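PDB 4XA9: gala protein type 1, 3 or 4 from Legionella pneumophila subsp. pneumophila, which is a leucine-rich repeat protein that probably binds small GTPases and may activate their GTP hydrolysis. Local coordinates for residues Lys165-Ala179 against Leu188-Ser202. Numbering follows the deposited sequence. Where two conformers were deposited one is given.
Sequences KELIASACDVSDIGA and LTLLILGKNAITDKS
N196 turns CG away from its own carbonyl carbon (chi1 -79°), which carries its amide to the backbone of A169-V174, and D176 does likewise (chi1 -72°), which brings its OD1 to T199 N and S202 OG. The two residues sit on adjacent turns of a leucine-rich repeat solenoid, N196 at the asparagine position of the LxxLxLxxN consensus. Its ND2 donates to A169 O at 3.2 Å, with the acceptor in the amide plane. OD1 takes two backbone N-H groups: C172 N at 2.8 Å, and V174 N, which comes from above the carbonyl plane. A donor's task at ND2 and an acceptor's at OD1 settle which end of the amide is which, and N220 of the next coil in turn receives a bond from I198 N. Strands 166-168 and 190-192 run parallel, L167 N donating to L190 O and I192 N to L167 O. On one face I168 and I192 lie side by side, while I168 CD1 presses tightly on L190 CD2 (3.5 Å); on the other, L167 and L191 point alike into the interior, where L182 of helix 176-184 touches both. S170 OG accepts from G194 N (2.9 Å) and also bonds to the backbone of another protein's chain, which packs on A171 and I192 as well. Farther along, A179 CB sits against I198 CD1 (3.6 Å). D176 OD1 receives T199 N on its syn side (2.7 Å) and S202 OG on its anti side (2.6 Å).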
# COMPACT_ATOMS: atom_id res chain seq x y z
N LYS A 165 -6.20 -14.54 -15.66
CA LYS A 165 -6.56 -13.48 -16.59
C LYS A 165 -6.02 -12.13 -16.11
O LYS A 165 -5.73 -11.24 -16.91
CB LYS A 165 -8.08 -13.40 -16.76
CG LYS A 165 -8.69 -14.60 -17.46
CD LYS A 165 -8.26 -14.65 -18.92
CE LYS A 165 -8.84 -15.86 -19.62
NZ LYS A 165 -8.33 -17.14 -19.06
N GLU A 166 -5.90 -11.98 -14.80
CA GLU A 166 -5.41 -10.73 -14.24
C GLU A 166 -4.34 -10.99 -13.19
O GLU A 166 -4.56 -11.72 -12.23
CB GLU A 166 -6.57 -9.93 -13.65
CG GLU A 166 -7.60 -9.53 -14.69
CD GLU A 166 -8.80 -8.83 -14.10
OE1 GLU A 166 -9.40 -9.37 -13.15
OE2 GLU A 166 -9.13 -7.73 -14.59
N LEU A 167 -3.18 -10.39 -13.39
CA LEU A 167 -2.07 -10.56 -12.47
C LEU A 167 -1.51 -9.20 -12.02
O LEU A 167 -1.11 -8.38 -12.85
CB LEU A 167 -0.97 -11.42 -13.12
CG LEU A 167 0.28 -11.67 -12.28
CD1 LEU A 167 -0.09 -12.35 -10.97
CD2 LEU A 167 1.29 -12.51 -13.06
N ILE A 168 -1.52 -8.97 -10.72
CA ILE A 168 -0.94 -7.77 -10.12
C ILE A 168 0.27 -8.21 -9.32
O ILE A 168 0.14 -8.99 -8.38
CB ILE A 168 -1.95 -7.03 -9.18
CG1 ILE A 168 -3.38 -7.15 -9.69
CG2 ILE A 168 -1.55 -5.57 -8.96
CD1 ILE A 168 -3.63 -6.38 -10.92
N ALA A 169 1.44 -7.71 -9.70
CA ALA A 169 2.67 -8.13 -9.04
C ALA A 169 3.69 -7.00 -9.00
O ALA A 169 4.80 -7.12 -9.53
CB ALA A 169 3.25 -9.36 -9.74
N SER A 170 3.31 -5.89 -8.36
CA SER A 170 4.20 -4.73 -8.24
C SER A 170 5.08 -4.87 -7.01
O SER A 170 4.64 -5.40 -5.99
CB SER A 170 3.38 -3.43 -8.16
OG SER A 170 2.65 -3.20 -9.35
N ALA A 171 6.31 -4.37 -7.10
CA ALA A 171 7.31 -4.51 -6.03
C ALA A 171 7.52 -5.97 -5.68
O ALA A 171 7.41 -6.37 -4.52
CB ALA A 171 6.88 -3.72 -4.79
N CYS A 172 7.83 -6.77 -6.70
CA CYS A 172 7.99 -8.21 -6.52
C CYS A 172 9.36 -8.73 -6.97
O CYS A 172 9.53 -9.93 -7.20
CB CYS A 172 6.89 -8.97 -7.26
SG CYS A 172 5.22 -8.79 -6.54
N ASP A 173 10.32 -7.82 -7.09
CA ASP A 173 11.68 -8.15 -7.54
C ASP A 173 11.70 -8.84 -8.90
O ASP A 173 12.46 -9.78 -9.13
CB ASP A 173 12.38 -9.03 -6.49
CG ASP A 173 12.70 -8.27 -5.21
OD1 ASP A 173 13.07 -7.09 -5.30
OD2 ASP A 173 12.56 -8.86 -4.12
N VAL A 174 10.88 -8.34 -9.82
CA VAL A 174 10.83 -8.86 -11.18
C VAL A 174 11.77 -8.08 -12.10
O VAL A 174 11.73 -6.85 -12.14
CB VAL A 174 9.40 -8.81 -11.75
CG1 VAL A 174 9.38 -9.24 -13.20
CG2 VAL A 174 8.46 -9.66 -10.92
N SER A 175 12.61 -8.79 -12.85
CA SER A 175 13.45 -8.14 -13.85
C SER A 175 12.92 -8.44 -15.25
O SER A 175 11.83 -8.99 -15.40
CB SER A 175 14.90 -8.59 -13.74
OG SER A 175 15.04 -9.94 -14.17
N ASP A 176 13.70 -8.08 -16.27
CA ASP A 176 13.31 -8.30 -17.66
C ASP A 176 13.06 -9.77 -17.97
O ASP A 176 12.19 -10.09 -18.77
CB ASP A 176 14.39 -7.76 -18.62
CG ASP A 176 14.42 -6.24 -18.66
OD1 ASP A 176 13.33 -5.63 -18.69
OD2 ASP A 176 15.52 -5.66 -18.68
N ILE A 177 13.82 -10.65 -17.33
CA ILE A 177 13.68 -12.09 -17.50
C ILE A 177 12.26 -12.56 -17.21
O ILE A 177 11.66 -13.32 -17.98
CB ILE A 177 14.64 -12.86 -16.59
CG1 ILE A 177 16.08 -12.39 -16.81
CG2 ILE A 177 14.51 -14.36 -16.81
CD1 ILE A 177 16.57 -12.56 -18.22
N GLY A 178 11.72 -12.12 -16.08
CA GLY A 178 10.38 -12.49 -15.69
C GLY A 178 9.34 -11.78 -16.53
O GLY A 178 8.35 -12.38 -16.95
N ALA A 179 9.57 -10.50 -16.78
CA ALA A 179 8.60 -9.68 -17.51
C ALA A 179 8.43 -10.19 -18.94
O ALA A 179 7.31 -10.21 -19.46
CB ALA A 179 9.03 -8.22 -17.51
N LEU A 188 -3.38 -13.47 -20.22
CA LEU A 188 -3.50 -12.26 -19.40
C LEU A 188 -4.11 -11.09 -20.18
O LEU A 188 -3.66 -10.77 -21.28
CB LEU A 188 -2.14 -11.84 -18.85
CG LEU A 188 -1.46 -12.76 -17.84
CD1 LEU A 188 -0.06 -12.23 -17.54
CD2 LEU A 188 -2.28 -12.84 -16.56
N THR A 189 -5.12 -10.47 -19.59
CA THR A 189 -5.74 -9.29 -20.18
C THR A 189 -5.38 -8.04 -19.38
O THR A 189 -5.50 -6.92 -19.87
CB THR A 189 -7.27 -9.41 -20.23
OG1 THR A 189 -7.79 -9.55 -18.90
CG2 THR A 189 -7.68 -10.62 -21.06
N LEU A 190 -4.93 -8.24 -18.15
CA LEU A 190 -4.50 -7.16 -17.29
C LEU A 190 -3.24 -7.59 -16.56
O LEU A 190 -3.20 -8.64 -15.93
CB LEU A 190 -5.61 -6.78 -16.30
CG LEU A 190 -5.46 -5.52 -15.43
CD1 LEU A 190 -6.81 -4.94 -15.05
CD2 LEU A 190 -4.68 -5.84 -14.19
N LEU A 191 -2.19 -6.79 -16.67
CA LEU A 191 -0.93 -7.10 -16.01
C LEU A 191 -0.34 -5.84 -15.40
O LEU A 191 -0.20 -4.82 -16.07
CB LEU A 191 0.05 -7.75 -17.00
CG LEU A 191 1.47 -8.13 -16.53
CD1 LEU A 191 1.43 -9.13 -15.39
CD2 LEU A 191 2.26 -8.68 -17.72
N ILE A 192 -0.03 -5.90 -14.12
CA ILE A 192 0.55 -4.77 -13.42
C ILE A 192 1.87 -5.19 -12.81
O ILE A 192 1.92 -6.11 -11.99
CB ILE A 192 -0.40 -4.23 -12.34
CG1 ILE A 192 -1.70 -3.72 -12.99
CG2 ILE A 192 0.28 -3.13 -11.52
CD1 ILE A 192 -2.70 -3.09 -12.02
N LEU A 193 2.94 -4.51 -13.22
CA LEU A 193 4.30 -4.83 -12.79
C LEU A 193 5.07 -3.58 -12.41
O LEU A 193 6.19 -3.37 -12.88
CB LEU A 193 5.06 -5.59 -13.88
CG LEU A 193 4.59 -7.02 -14.18
CD1 LEU A 193 5.25 -7.56 -15.45
CD2 LEU A 193 4.90 -7.94 -13.00
N GLY A 194 4.49 -2.75 -11.59
CA GLY A 194 5.11 -1.55 -11.13
C GLY A 194 6.20 -1.77 -10.10
O GLY A 194 6.23 -2.77 -9.45
N LYS A 195 7.07 -0.79 -10.06
CA LYS A 195 8.10 -0.82 -8.93
C LYS A 195 9.02 -2.06 -8.96
O LYS A 195 9.26 -2.71 -7.94
CB LYS A 195 7.50 -0.61 -7.61
CG LYS A 195 8.32 0.03 -6.54
CD LYS A 195 8.51 1.49 -6.76
CE LYS A 195 9.17 2.12 -5.57
NZ LYS A 195 8.15 2.88 -4.81
N ASN A 196 9.42 -2.54 -10.12
CA ASN A 196 10.26 -3.69 -10.27
C ASN A 196 11.59 -3.23 -10.93
O ASN A 196 11.95 -2.15 -10.79
CB ASN A 196 9.56 -4.78 -11.06
CG ASN A 196 8.58 -5.58 -10.22
OD1 ASN A 196 8.88 -6.01 -9.15
ND2 ASN A 196 7.39 -5.73 -10.73
N ALA A 197 12.27 -4.10 -11.64
CA ALA A 197 13.52 -3.72 -12.31
C ALA A 197 13.41 -3.95 -13.81
O ALA A 197 14.34 -4.46 -14.43
CB ALA A 197 14.70 -4.50 -11.75
N ILE A 198 12.28 -3.59 -14.39
CA ILE A 198 12.02 -3.85 -15.80
C ILE A 198 12.57 -2.73 -16.67
O ILE A 198 12.44 -1.55 -16.34
CB ILE A 198 10.52 -4.06 -16.03
CG1 ILE A 198 10.03 -5.24 -15.17
CG2 ILE A 198 10.20 -4.28 -17.49
CD1 ILE A 198 8.56 -5.49 -15.27
N THR A 199 13.21 -3.09 -17.78
CA THR A 199 13.82 -2.08 -18.65
C THR A 199 13.21 -2.09 -20.04
O THR A 199 12.22 -2.76 -20.29
CB THR A 199 15.35 -2.29 -18.79
OG1 THR A 199 15.61 -3.44 -19.61
CG2 THR A 199 16.00 -2.47 -17.43
N ASP A 200 13.83 -1.33 -20.95
CA ASP A 200 13.41 -1.29 -22.35
C ASP A 200 13.49 -2.65 -23.02
O ASP A 200 12.82 -2.89 -24.02
CB ASP A 200 14.27 -0.29 -23.14
CG ASP A 200 13.96 1.15 -22.80
OD1 ASP A 200 12.89 1.41 -22.21
OD2 ASP A 200 14.78 2.02 -23.12
N LYS A 201 14.32 -3.54 -22.49
CA LYS A 201 14.48 -4.89 -23.03
C LYS A 201 13.17 -5.68 -23.08
O LYS A 201 12.99 -6.54 -23.94
CB LYS A 201 15.50 -5.67 -22.21
CG LYS A 201 16.76 -6.04 -22.97
CD LYS A 201 17.33 -7.37 -22.49
CE LYS A 201 16.34 -8.51 -22.73
NZ LYS A 201 16.86 -9.83 -22.29
N SER A 202 12.25 -5.41 -22.15
CA SER A 202 10.99 -6.16 -22.13
C SER A 202 9.97 -5.63 -23.12
O SER A 202 9.01 -6.33 -23.45
CB SER A 202 10.38 -6.14 -20.73
OG SER A 202 11.22 -6.77 -19.79
O HOH W 1 -9.00 -6.95 -17.85
O HOH W 2 10.86 -5.05 -6.43